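Local coordinates for protein peptidoglycan N-acetylglucosamine deacetylase (PDB 4L1G) that removes acetyl groups from N-acetylglucosamine residues of peptidoglycan with zinc as cofactor, and also acts on soluble chitin substrates and N-acetylchitooligomers, at residues A102-L107 against K119-E124; N110-P115 against H131-P136; N210-N215 against D240-Q245. One frame throughout, in Å; residues are numbered along the deposited sequence.

Contact 1: residues A102-L107 against K119-E124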
# COMPACT_ATOMS: atom_id res chain seq x y z
N ALA A 102 -2.30 8.91 -2.18
CA ALA A 102 -1.84 7.75 -1.44
C ALA A 102 -1.54 6.60 -2.40
O ALA A 102 -1.65 6.74 -3.62
CB ALA A 102 -2.88 7.33 -0.41
N THR A 103 -1.17 5.46 -1.83
CA THR A 103 -0.85 4.28 -2.63
C THR A 103 -1.78 3.14 -2.23
O THR A 103 -1.96 2.86 -1.05
CB THR A 103 0.62 3.86 -2.44
OG1 THR A 103 1.47 5.00 -2.67
CG2 THR A 103 0.99 2.75 -3.40
N PHE A 104 -2.37 2.49 -3.23
CA PHE A 104 -3.31 1.41 -2.98
C PHE A 104 -2.80 0.06 -3.48
O PHE A 104 -2.62 -0.15 -4.68
CB PHE A 104 -4.66 1.72 -3.64
CG PHE A 104 -5.42 2.83 -2.98
CD1 PHE A 104 -5.08 4.16 -3.23
CD2 PHE A 104 -6.46 2.56 -2.11
CE1 PHE A 104 -5.78 5.19 -2.62
CE2 PHE A 104 -7.16 3.59 -1.50
CZ PHE A 104 -6.82 4.91 -1.76
N PHE A 105 -2.57 -0.86 -2.55
CA PHE A 105 -2.19 -2.22 -2.91
C PHE A 105 -3.44 -3.07 -3.06
O PHE A 105 -4.05 -3.49 -2.08
CB PHE A 105 -1.23 -2.81 -1.87
CG PHE A 105 0.15 -2.23 -1.92
CD1 PHE A 105 0.55 -1.26 -1.03
CD2 PHE A 105 1.05 -2.66 -2.89
CE1 PHE A 105 1.82 -0.72 -1.08
CE2 PHE A 105 2.33 -2.12 -2.95
CZ PHE A 105 2.71 -1.15 -2.05
N LEU A 106 -3.82 -3.31 -4.31
CA LEU A 106 -5.09 -3.96 -4.61
C LEU A 106 -4.96 -5.47 -4.82
O LEU A 106 -3.99 -5.94 -5.41
CB LEU A 106 -5.72 -3.32 -5.85
CG LEU A 106 -5.89 -1.80 -5.84
CD1 LEU A 106 -6.51 -1.33 -7.15
CD2 LEU A 106 -6.73 -1.35 -4.64
N LEU A 107 -5.95 -6.21 -4.34
CA LEU A 107 -6.03 -7.64 -4.60
C LEU A 107 -6.61 -7.86 -5.99
O LEU A 107 -7.55 -7.18 -6.40
CB LEU A 107 -6.91 -8.33 -3.55
CG LEU A 107 -6.32 -8.46 -2.15
CD1 LEU A 107 -7.37 -8.89 -1.15
CD2 LEU A 107 -5.17 -9.45 -2.17
N LYS A 119 -10.51 1.98 -11.50
CA LYS A 119 -10.36 3.07 -12.45
C LYS A 119 -10.43 4.43 -11.74
O LYS A 119 -9.72 5.36 -12.12
CB LYS A 119 -11.41 2.99 -13.55
CG LYS A 119 -11.29 1.77 -14.46
CD LYS A 119 -12.37 1.77 -15.53
CE LYS A 119 -12.21 0.59 -16.49
NZ LYS A 119 -13.29 0.55 -17.52
N ARG A 120 -11.28 4.53 -10.73
CA ARG A 120 -11.43 5.78 -9.99
C ARG A 120 -10.16 6.15 -9.23
O ARG A 120 -9.75 7.31 -9.21
CB ARG A 120 -12.62 5.72 -9.02
CG ARG A 120 -12.87 7.04 -8.31
CD ARG A 120 -13.92 6.93 -7.21
NE ARG A 120 -13.90 8.13 -6.37
CZ ARG A 120 -14.59 8.28 -5.25
NH1 ARG A 120 -15.39 7.31 -4.81
NH2 ARG A 120 -14.50 9.41 -4.56
N ILE A 121 -9.55 5.15 -8.60
CA ILE A 121 -8.30 5.32 -7.87
C ILE A 121 -7.22 5.92 -8.77
O ILE A 121 -6.54 6.87 -8.40
CB ILE A 121 -7.78 3.97 -7.31
CG1 ILE A 121 -8.76 3.41 -6.28
CG2 ILE A 121 -6.39 4.13 -6.71
CD1 ILE A 121 -8.41 2.02 -5.80
N ALA A 122 -7.08 5.35 -9.96
CA ALA A 122 -6.09 5.81 -10.93
C ALA A 122 -6.43 7.19 -11.47
O ALA A 122 -5.55 8.01 -11.70
CB ALA A 122 -5.96 4.81 -12.07
N ASN A 123 -7.72 7.45 -11.68
CA ASN A 123 -8.17 8.72 -12.23
C ASN A 123 -8.02 9.88 -11.25
O ASN A 123 -8.04 11.05 -11.65
CB ASN A 123 -9.62 8.63 -12.71
CG ASN A 123 -9.77 7.79 -13.96
OD1 ASN A 123 -8.85 7.70 -14.77
ND2 ASN A 123 -10.94 7.18 -14.13
N GLU A 124 -7.86 9.56 -9.97
CA GLU A 124 -7.75 10.60 -8.95
C GLU A 124 -6.31 10.81 -8.46
O GLU A 124 -6.09 11.34 -7.38
CB GLU A 124 -8.71 10.34 -7.79
CG GLU A 124 -10.17 10.49 -8.19
CD GLU A 124 -11.12 10.35 -7.02
OE1 GLU A 124 -10.64 10.28 -5.87
OE2 GLU A 124 -12.35 10.31 -7.25
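The Phe104 ring carries Ile121 over one face, with CD1 of the isoleucine lying above it. The ring also packs against Phe79 with planes about 25° apart, and meets His126 edge to face. On the isoleucine's side, the branch methyl makes the closest touch: Ile121 CG2 comes within 3.7 Å of Phe104 CD1, and the two side chains cross obliquely. With CG1 anti to the carbonyl carbon (chi1 -64°), the longer arm of Ile121 passes over the ring face to Leu106, which it meets tip to tip, its CD1 lying 3.9 Å from Leu106 CD2. One isoleucine thus bridges two residues on the same side of the strand, in an entirely apolar, buried contact. At the outer side of the helix, Arg120 donates NE to Glu124 OE2 across 2.8 Å, almost straight (176°). The acceptor lies in the guanidinium plane, while the N-H comes to OE2 from above the carboxylate plane; Arg120 NH2 forms a second salt bridge with Asp93. From strand 103-106 the chain passes through helices 108-113 and 115-123 to strand 127-130, its parallel neighbour, so this strand-to-helix packing belongs to a beta-alpha-beta crossover of the distorted alpha/beta barrel found in NodB-type polysaccharide deacetylases.

Contact 2: residues N110-P115 against H131-P136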
# COMPACT_ATOMS: atom_id res chain seq x y z
N ASN A 110 -10.38 -8.78 -6.05
CA ASN A 110 -11.27 -7.68 -5.72
C ASN A 110 -11.38 -6.67 -6.85
O ASN A 110 -12.41 -6.02 -7.02
CB ASN A 110 -10.83 -7.01 -4.42
CG ASN A 110 -11.11 -7.86 -3.20
OD1 ASN A 110 -11.91 -8.79 -3.26
ND2 ASN A 110 -10.45 -7.55 -2.09
N ALA A 111 -10.30 -6.55 -7.61
CA ALA A 111 -10.29 -5.68 -8.78
C ALA A 111 -11.24 -6.19 -9.86
O ALA A 111 -11.78 -5.42 -10.65
CB ALA A 111 -8.87 -5.56 -9.34
N GLU A 112 -11.46 -7.51 -9.88
CA GLU A 112 -12.38 -8.11 -10.84
C GLU A 112 -13.83 -7.83 -10.48
O GLU A 112 -14.68 -7.65 -11.36
CB GLU A 112 -12.16 -9.62 -10.93
CG GLU A 112 -10.88 -10.03 -11.63
CD GLU A 112 -10.69 -11.53 -11.67
OE1 GLU A 112 -10.08 -12.02 -12.64
OE2 GLU A 112 -11.15 -12.21 -10.73
N LYS A 113 -14.13 -7.81 -9.19
CA LYS A 113 -15.49 -7.59 -8.71
C LYS A 113 -15.92 -6.13 -8.88
O LYS A 113 -17.06 -5.86 -9.23
CB LYS A 113 -15.61 -7.99 -7.24
CG LYS A 113 -15.30 -9.45 -6.97
CD LYS A 113 -15.36 -9.76 -5.49
CE LYS A 113 -14.99 -11.21 -5.22
NZ LYS A 113 -15.01 -11.53 -3.76
N PHE A 114 -14.99 -5.21 -8.63
CA PHE A 114 -15.29 -3.79 -8.72
C PHE A 114 -14.25 -3.06 -9.58
O PHE A 114 -13.42 -2.31 -9.06
CB PHE A 114 -15.34 -3.18 -7.32
CG PHE A 114 -15.84 -4.14 -6.27
CD1 PHE A 114 -17.16 -4.53 -6.24
CD2 PHE A 114 -14.97 -4.64 -5.31
CE1 PHE A 114 -17.62 -5.41 -5.28
CE2 PHE A 114 -15.42 -5.52 -4.34
CZ PHE A 114 -16.75 -5.91 -4.33
N PRO A 115 -14.30 -3.28 -10.90
CA PRO A 115 -13.30 -2.76 -11.84
C PRO A 115 -13.31 -1.24 -11.94
O PRO A 115 -12.25 -0.63 -12.12
CB PRO A 115 -13.73 -3.36 -13.19
CG PRO A 115 -14.74 -4.42 -12.86
CD PRO A 115 -15.39 -3.97 -11.60
N HIS A 131 -1.01 -6.48 -4.90
CA HIS A 131 -1.12 -7.13 -3.59
C HIS A 131 -1.44 -8.63 -3.71
O HIS A 131 -2.01 -9.22 -2.79
CB HIS A 131 -2.20 -6.44 -2.75
CG HIS A 131 -2.05 -6.65 -1.28
ND1 HIS A 131 -0.84 -6.50 -0.62
CD2 HIS A 131 -2.96 -6.98 -0.33
CE1 HIS A 131 -1.01 -6.74 0.67
NE2 HIS A 131 -2.28 -7.04 0.87
N THR A 132 -1.03 -9.23 -4.83
CA THR A 132 -1.39 -10.60 -5.23
C THR A 132 -2.86 -10.73 -5.59
O THR A 132 -3.64 -9.79 -5.44
CB THR A 132 -1.03 -11.70 -4.19
OG1 THR A 132 -2.01 -11.73 -3.15
CG2 THR A 132 0.37 -11.48 -3.60
N TYR A 133 -3.24 -11.91 -6.07
CA TYR A 133 -4.59 -12.16 -6.55
C TYR A 133 -5.57 -12.52 -5.44
O TYR A 133 -6.61 -11.89 -5.31
CB TYR A 133 -4.59 -13.24 -7.63
CG TYR A 133 -5.96 -13.53 -8.20
CD1 TYR A 133 -6.52 -12.68 -9.15
CD2 TYR A 133 -6.69 -14.63 -7.79
CE1 TYR A 133 -7.78 -12.93 -9.67
CE2 TYR A 133 -7.95 -14.89 -8.31
CZ TYR A 133 -8.48 -14.04 -9.25
OH TYR A 133 -9.73 -14.29 -9.76
N SER A 134 -5.24 -13.54 -4.66
CA SER A 134 -6.18 -14.04 -3.65
C SER A 134 -5.63 -14.00 -2.23
O SER A 134 -6.09 -14.74 -1.36
CB SER A 134 -6.65 -15.46 -4.00
OG SER A 134 -5.55 -16.34 -4.12
N HIS A 135 -4.64 -13.14 -2.00
CA HIS A 135 -4.09 -12.91 -0.67
C HIS A 135 -3.60 -14.17 0.05
O HIS A 135 -3.98 -14.42 1.20
CB HIS A 135 -5.15 -12.21 0.20
CG HIS A 135 -4.58 -11.42 1.34
ND1 HIS A 135 -4.41 -11.95 2.60
CD2 HIS A 135 -4.16 -10.14 1.41
CE1 HIS A 135 -3.91 -11.03 3.40
NE2 HIS A 135 -3.74 -9.92 2.70
N PRO A 136 -2.75 -14.99 -0.61
CA PRO A 136 -2.25 -16.14 0.14
C PRO A 136 -0.98 -15.80 0.91
O PRO A 136 -0.35 -14.78 0.62
CB PRO A 136 -1.92 -17.14 -0.97
CG PRO A 136 -1.45 -16.27 -2.08
CD PRO A 136 -2.26 -14.99 -2.00
O HOH W 1 -9.16 -14.31 -12.98
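Tyr133 sets its ring anti to the backbone N (chi1 -179°), which sends the phenol out from its loop toward helix 108-113, and Glu112 reaches across to it with a chain extended beyond CG. The loop is the one that follows strand 127-130 and supplies the zinc-binding His131 and His135, the HxxxH arrangement of polysaccharide deacetylases; a third zinc ligand, Asp81, touches both histidine side chains. The imidazoles converge, with NE2 of His131 and NE2 of His135 only 3.7 Å apart, as suits two groups serving one metal ion. Tyr133 sits between these two residues in sequence but turns in another direction, to the surface. The main chain of the loop is tied to the same helix region, Thr132 bonding to Gly108 and Tyr133 to Glu109, while Gln149 of helix 143-161 accepts the N-H groups of both Tyr133 and Ser134. From that helix Lys152 also makes a cation-pi contact with the tyrosine ring. At the surface, the phenol-carboxylate bond joins the loop to helix 108-113 in addition to the backbone bonds. Glu112 and Tyr133 cross at about a right angle, and their carboxylate and ring planes stand 87° apart, the carboxylate carbon CD lying at the ring edge. A water donates to Glu112 OE1 and, over a longer distance, to Tyr133 OH. Directly between the side chains, Tyr133 OH donates to Glu112 OE2 across 2.7 Å, arriving on the syn side of that oxygen, 34° out of the carboxylate plane.

Contact 3: residues N210-N215 against D240-Q245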
# COMPACT_ATOMS: atom_id res chain seq x y z
N ASN A 210 -3.51 8.33 17.65
CA ASN A 210 -2.47 8.41 18.67
C ASN A 210 -1.31 7.48 18.36
O ASN A 210 -0.15 7.80 18.62
CB ASN A 210 -3.04 8.10 20.06
CG ASN A 210 -4.06 9.13 20.52
OD1 ASN A 210 -4.13 10.24 19.98
ND2 ASN A 210 -4.85 8.77 21.52
N ASN A 211 -1.64 6.32 17.80
CA ASN A 211 -0.64 5.35 17.37
C ASN A 211 0.23 5.92 16.25
O ASN A 211 1.46 5.94 16.36
CB ASN A 211 -1.33 4.06 16.92
CG ASN A 211 -0.36 3.04 16.36
OD1 ASN A 211 0.84 3.07 16.65
ND2 ASN A 211 -0.88 2.12 15.56
N VAL A 212 -0.42 6.38 15.18
CA VAL A 212 0.29 6.92 14.03
C VAL A 212 1.16 8.13 14.38
O VAL A 212 2.33 8.19 13.99
CB VAL A 212 -0.69 7.31 12.89
CG1 VAL A 212 0.04 8.08 11.79
CG2 VAL A 212 -1.36 6.08 12.32
N LEU A 213 0.60 9.08 15.12
CA LEU A 213 1.33 10.29 15.48
C LEU A 213 2.49 10.02 16.43
O LEU A 213 3.47 10.76 16.47
CB LEU A 213 0.38 11.33 16.10
CG LEU A 213 -0.14 12.41 15.16
CD1 LEU A 213 1.01 13.27 14.64
CD2 LEU A 213 -0.92 11.80 14.01
N GLY A 214 2.37 8.94 17.21
CA GLY A 214 3.40 8.59 18.16
C GLY A 214 4.55 7.83 17.53
O GLY A 214 5.64 7.77 18.10
N ASN A 215 4.33 7.26 16.35
CA ASN A 215 5.33 6.40 15.72
C ASN A 215 5.75 6.82 14.31
O ASN A 215 6.48 6.10 13.64
CB ASN A 215 4.86 4.95 15.70
CG ASN A 215 4.64 4.39 17.10
OD1 ASN A 215 5.59 3.98 17.77
ND2 ASN A 215 3.39 4.38 17.55
N ASP A 240 -9.10 12.00 9.13
CA ASP A 240 -9.48 13.38 9.42
C ASP A 240 -8.61 13.99 10.51
O ASP A 240 -8.53 15.21 10.64
CB ASP A 240 -10.96 13.48 9.80
CG ASP A 240 -11.89 13.36 8.61
OD1 ASP A 240 -13.04 12.91 8.79
OD2 ASP A 240 -11.47 13.70 7.48
N LYS A 241 -7.96 13.14 11.30
CA LYS A 241 -7.08 13.61 12.37
C LYS A 241 -5.62 13.42 12.00
O LYS A 241 -4.79 14.30 12.23
CB LYS A 241 -7.38 12.86 13.67
CG LYS A 241 -8.72 13.21 14.30
CD LYS A 241 -8.95 12.38 15.56
CE LYS A 241 -10.24 12.77 16.26
NZ LYS A 241 -10.17 14.15 16.81
N ILE A 242 -5.30 12.26 11.43
CA ILE A 242 -3.93 11.90 11.09
C ILE A 242 -3.28 12.90 10.13
O ILE A 242 -2.17 13.37 10.36
CB ILE A 242 -3.86 10.50 10.46
CG1 ILE A 242 -4.12 9.43 11.52
CG2 ILE A 242 -2.51 10.26 9.80
CD1 ILE A 242 -4.19 8.02 10.96
N ILE A 243 -4.01 13.24 9.07
CA ILE A 243 -3.46 14.11 8.03
C ILE A 243 -3.13 15.53 8.50
O ILE A 243 -2.00 15.99 8.32
CB ILE A 243 -4.35 14.11 6.76
CG1 ILE A 243 -4.40 12.70 6.16
CG2 ILE A 243 -3.84 15.11 5.75
CD1 ILE A 243 -5.35 12.56 4.99
N PRO A 244 -4.10 16.25 9.11
CA PRO A 244 -3.74 17.61 9.53
C PRO A 244 -2.73 17.64 10.68
O PRO A 244 -1.90 18.55 10.72
CB PRO A 244 -5.08 18.21 9.97
CG PRO A 244 -5.91 17.04 10.36
CD PRO A 244 -5.51 15.94 9.42
N GLN A 245 -2.81 16.68 11.60
CA GLN A 245 -1.88 16.66 12.73
C GLN A 245 -0.43 16.40 12.30
O GLN A 245 0.50 16.95 12.89
CB GLN A 245 -2.32 15.64 13.79
CG GLN A 245 -3.51 16.10 14.63
CD GLN A 245 -3.85 15.13 15.74
OE1 GLN A 245 -3.01 14.36 16.20
NE2 GLN A 245 -5.10 15.16 16.19
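Helices 210-215 and 240-245 run nearly side by side in the same direction, their axes approaching to 9.8 Å and crossing at -23°. The backbones come nearest at Leu213 and Ile242, whose CA atoms are 7.0 Å apart. The second helix is kinked here: the nitrogens of Asp240, Lys241 and Pro244 have no bond to the preceding turn, and in Pro244 the ring leaves no N-H to give. In the buried half of the interface Val212 and Ile242 cross at about a right angle and meet through both branches. Val212 CG2 touches Ile242 CD1 at 3.7 Å, while Val212 CG1 lies 3.9 Å from Ile242 CG2, each methyl of the valine thus finding a different arm of the isoleucine. These helices flank strand 221-225 in the chain, one leading into it and the other following it, and they are neighbours in the outer helical layer of the alpha/beta barrel; their nearly parallel course is consistent with the parallel strands inside. Toward solvent the interface becomes mixed. Leu213, with chi1 at -97° rather than near a staggered value, extends across to Gln245, and the two side chains again cross at about a right angle. Gln245 OE1 is 3.6 Å from Leu213 CG, and the aliphatic part of the glutamine also packs, its CB 4.1 Å from Leu213 CD2. The other methyl, Leu213 CD1, lies 4.1 Å from the backbone O of Gln245. Thr209, one turn before Leu213, touches Ile242 and Gln245 as well and extends the interface along the helix. Within 210-215, the side chain of Asn215 turns back along the helix, its ND2 donating to Asn211 O over 2.8 Å (156°).

Contacts 1 and 2 share one region of the fold and interleave along the chain: strand 103-106 leads directly into helix 108-113, and the two contacts touch where Leu106 O probably accepts a hydrogen bond from His131 N. Contact 1 is fully buried and apolar across its segments, whereas contact 2 lies at the surface and is made by a tyrosine-carboxylate hydrogen bond on the loop that carries two zinc ligands, but pointing away from the metal site. Contact 3 lies on the opposite side of the chain's centre from contact 2, their nearest atoms about 17 Å apart. It joins helix to helix rather than strand to helix, and grades from buried aliphatic packing to an exposed glutamine.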